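Local coordinates for protein PaxB (Photorhabdus luminescens, PDB 6EK4) that probably acts as one component of a two-component alpha-helical pore-forming toxin of the YaxAB family, at residues 83-88 and 107-111. Residues are numbered along the deposited sequence; the frame is centred on the assembly and turned at random.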
ATOM      1  N   THR A  83     -28.192 -49.596   2.702  1.00107.81           N
ATOM      2  CA  THR A  83     -28.293 -51.037   2.948  1.00108.34           C
ATOM      3  C   THR A  83     -27.601 -51.504   4.235  1.00107.36           C
ATOM      4  O   THR A  83     -27.947 -52.560   4.764  1.00107.95           O
ATOM      5  CB  THR A  83     -27.756 -51.856   1.757  1.00107.99           C
ATOM      6  OG1 THR A  83     -26.452 -51.387   1.397  1.00107.53           O
ATOM      7  CG2 THR A  83     -28.684 -51.728   0.557  1.00108.79           C
ATOM      8  N   LEU A  84     -26.636 -50.734   4.737  1.00106.07           N
ATOM      9  CA  LEU A  84     -25.995 -51.055   6.020  1.00106.11           C
ATOM     10  C   LEU A  84     -26.948 -50.821   7.192  1.00108.63           C
ATOM     11  O   LEU A  84     -26.952 -51.595   8.151  1.00109.90           O
ATOM     12  CB  LEU A  84     -24.702 -50.257   6.225  1.00105.15           C
ATOM     13  CG  LEU A  84     -23.450 -50.775   5.506  1.00104.02           C
ATOM     14  CD1 LEU A  84     -22.323 -49.756   5.605  1.00103.60           C
ATOM     15  CD2 LEU A  84     -23.008 -52.118   6.064  1.00103.86           C
ATOM     16  N   THR A  85     -27.745 -49.754   7.119  1.00110.25           N
ATOM     17  CA  THR A  85     -28.811 -49.519   8.097  1.00112.60           C
ATOM     18  C   THR A  85     -29.870 -50.621   8.020  1.00114.05           C
ATOM     19  O   THR A  85     -30.374 -51.075   9.047  1.00115.72           O
ATOM     20  CB  THR A  85     -29.497 -48.142   7.908  1.00113.52           C
ATOM     21  OG1 THR A  85     -29.334 -47.697   6.556  1.00113.09           O
ATOM     22  CG2 THR A  85     -28.910 -47.094   8.850  1.00113.80           C
ATOM     23  N   GLU A  86     -30.195 -51.049   6.801  1.00114.12           N
ATOM     24  CA  GLU A  86     -31.151 -52.138   6.588  1.00115.06           C
ATOM     25  C   GLU A  86     -30.602 -53.489   7.058  1.00113.64           C
ATOM     26  O   GLU A  86     -31.364 -54.341   7.518  1.00115.09           O
ATOM     27  CB  GLU A  86     -31.562 -52.215   5.114  1.00116.23           C
ATOM     28  CG  GLU A  86     -32.389 -51.024   4.649  1.00118.86           C
ATOM     29  CD  GLU A  86     -32.765 -51.088   3.178  1.00120.05           C
ATOM     30  OE1 GLU A  86     -32.128 -51.851   2.420  1.00119.72           O
ATOM     31  OE2 GLU A  86     -33.700 -50.364   2.776  1.00122.05           O
ATOM     32  N   ILE A  87     -29.288 -53.684   6.936  1.00110.89           N
ATOM     33  CA  ILE A  87     -28.634 -54.890   7.453  1.00109.53           C
ATOM     34  C   ILE A  87     -28.664 -54.893   8.980  1.00110.49           C
ATOM     35  O   ILE A  87     -29.140 -55.848   9.590  1.00112.05           O
ATOM     36  CB  ILE A  87     -27.178 -55.025   6.943  1.00107.83           C
ATOM     37  CG1 ILE A  87     -27.170 -55.562   5.507  1.00106.96           C
ATOM     38  CG2 ILE A  87     -26.361 -55.959   7.834  1.00107.11           C
ATOM     39  CD1 ILE A  87     -25.857 -55.367   4.778  1.00105.55           C
ATOM     40  N   ASP A  88     -28.165 -53.817   9.585  1.00110.58           N
ATOM     41  CA  ASP A  88     -28.044 -53.723  11.044  1.00111.25           C
ATOM     42  C   ASP A  88     -29.389 -53.758  11.773  1.00113.15           C
ATOM     43  O   ASP A  88     -29.468 -54.255  12.897  1.00114.66           O
ATOM     44  CB  ASP A  88     -27.278 -52.455  11.445  1.00111.34           C
ATOM     45  CG  ASP A  88     -25.816 -52.485  11.015  1.00109.97           C
ATOM     46  OD1 ASP A  88     -25.301 -53.572  10.676  1.00109.64           O
ATOM     47  OD2 ASP A  88     -25.178 -51.411  11.022  1.00109.13           O
ATOM     48  N   ALA A 107     -21.753 -59.762   4.162  1.00 97.58           N
ATOM     49  CA  ALA A 107     -22.230 -58.734   3.238  1.00 96.02           C
ATOM     50  C   ALA A 107     -21.890 -57.332   3.738  1.00 95.16           C
ATOM     51  O   ALA A 107     -21.518 -56.466   2.945  1.00 93.94           O
ATOM     52  CB  ALA A 107     -23.731 -58.867   3.027  1.00 96.30           C
ATOM     53  N   ARG A 108     -22.018 -57.111   5.045  1.00 95.06           N
ATOM     54  CA  ARG A 108     -21.711 -55.803   5.635  1.00 95.14           C
ATOM     55  C   ARG A 108     -20.195 -55.580   5.695  1.00 94.99           C
ATOM     56  O   ARG A 108     -19.730 -54.440   5.632  1.00 95.36           O
ATOM     57  CB  ARG A 108     -22.369 -55.637   7.020  1.00 95.68           C
ATOM     58  CG  ARG A 108     -21.431 -55.640   8.222  1.00 95.77           C
ATOM     59  CD  ARG A 108     -22.205 -55.489   9.525  1.00 97.01           C
ATOM     60  NE  ARG A 108     -21.412 -54.827  10.566  1.00 98.09           N
ATOM     61  CZ  ARG A 108     -21.355 -53.508  10.775  1.00 98.14           C
ATOM     62  NH1 ARG A 108     -22.043 -52.657  10.017  1.00 97.73           N
ATOM     63  NH2 ARG A 108     -20.593 -53.034  11.755  1.00 98.65           N
ATOM     64  N   SER A 109     -19.434 -56.668   5.817  1.00 94.48           N
ATOM     65  CA  SER A 109     -17.972 -56.604   5.745  1.00 94.07           C
ATOM     66  C   SER A 109     -17.501 -56.199   4.348  1.00 93.67           C
ATOM     67  O   SER A 109     -16.470 -55.546   4.203  1.00 92.96           O
ATOM     68  CB  SER A 109     -17.349 -57.946   6.133  1.00 93.83           C
ATOM     69  OG  SER A 109     -17.523 -58.202   7.516  1.00 94.89           O
ATOM     70  N   GLU A 110     -18.260 -56.596   3.328  1.00 94.54           N
ATOM     71  CA  GLU A 110     -17.983 -56.196   1.949  1.00 95.36           C
ATOM     72  C   GLU A 110     -18.273 -54.707   1.761  1.00 93.68           C
ATOM     73  O   GLU A 110     -17.477 -53.982   1.165  1.00 92.67           O
ATOM     74  CB  GLU A 110     -18.836 -57.017   0.974  1.00 97.34           C
ATOM     75  CG  GLU A 110     -18.354 -56.977  -0.469  1.00 98.93           C
ATOM     76  CD  GLU A 110     -17.279 -58.008  -0.767  1.00100.63           C
ATOM     77  OE1 GLU A 110     -16.206 -57.621  -1.276  1.00102.27           O
ATOM     78  OE2 GLU A 110     -17.505 -59.208  -0.495  1.00101.74           O
ATOM     79  N   HIS A 111     -19.421 -54.267   2.273  1.00 93.38           N
ATOM     80  CA  HIS A 111     -19.831 -52.863   2.211  1.00 92.92           C
ATOM     81  C   HIS A 111     -18.854 -51.949   2.950  1.00 92.76           C
ATOM     82  O   HIS A 111     -18.499 -50.882   2.449  1.00 93.83           O
ATOM     83  CB  HIS A 111     -21.233 -52.694   2.807  1.00 93.72           C
ATOM     84  CG  HIS A 111     -22.342 -53.105   1.887  1.00 94.51           C
ATOM     85  ND1 HIS A 111     -22.193 -54.065   0.910  1.00 94.68           N
ATOM     86  CD2 HIS A 111     -23.631 -52.697   1.818  1.00 95.91           C
ATOM     87  CE1 HIS A 111     -23.338 -54.219   0.268  1.00 95.31           C
ATOM     88  NE2 HIS A 111     -24.227 -53.401   0.801  1.00 96.14           N
TER
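The imidazole of H111 presents its edge to T83: CB of T83 lies in the ring plane, and OG1 of T83 comes to 3.1 Å from NE2 of H111. T83 OG1 is hydrogen-bonded to the carbonyl of D79, the residue just before its helix. CG of L84 also sits at the ring edge, near its plane. The second flat group, the guanidinium of R108, meets the carboxylate of D88 obliquely, with the two planes 67° apart. OD1 of D88 stands 3.4 Å from NH1 of R108, well out of the guanidinium plane, and no N-H is aimed at it; this is a salt bridge of charge alone. The arginine chain is extended from CG to NE, which carries the guanidinium out to the aspartate.

Between these polar ends the contact is greasy. L84 holds CG beside its backbone N, and its CD2 branch packs 3.7 Å from CB of R108 and 3.8 Å from CB of H111. I87 crosses the arginine at a slant, with CG2 of I87 lying 4.1 Å from CB of R108, while its CD1 just touches CB of A107 at 4.5 Å.

The segments are nearly antiparallel, at 154°, with axes 10.4 Å apart. They join the short helix 80-90 to the start of the long helix 101-141, near one end of the elongated chain; Q326 of helix 326-348 touches L84 and D88. Buried leucine and isoleucine thus supply the close packing, while the loosely oriented ion pair probably adds electrostatic attraction without fixing the guanidinium's rotation.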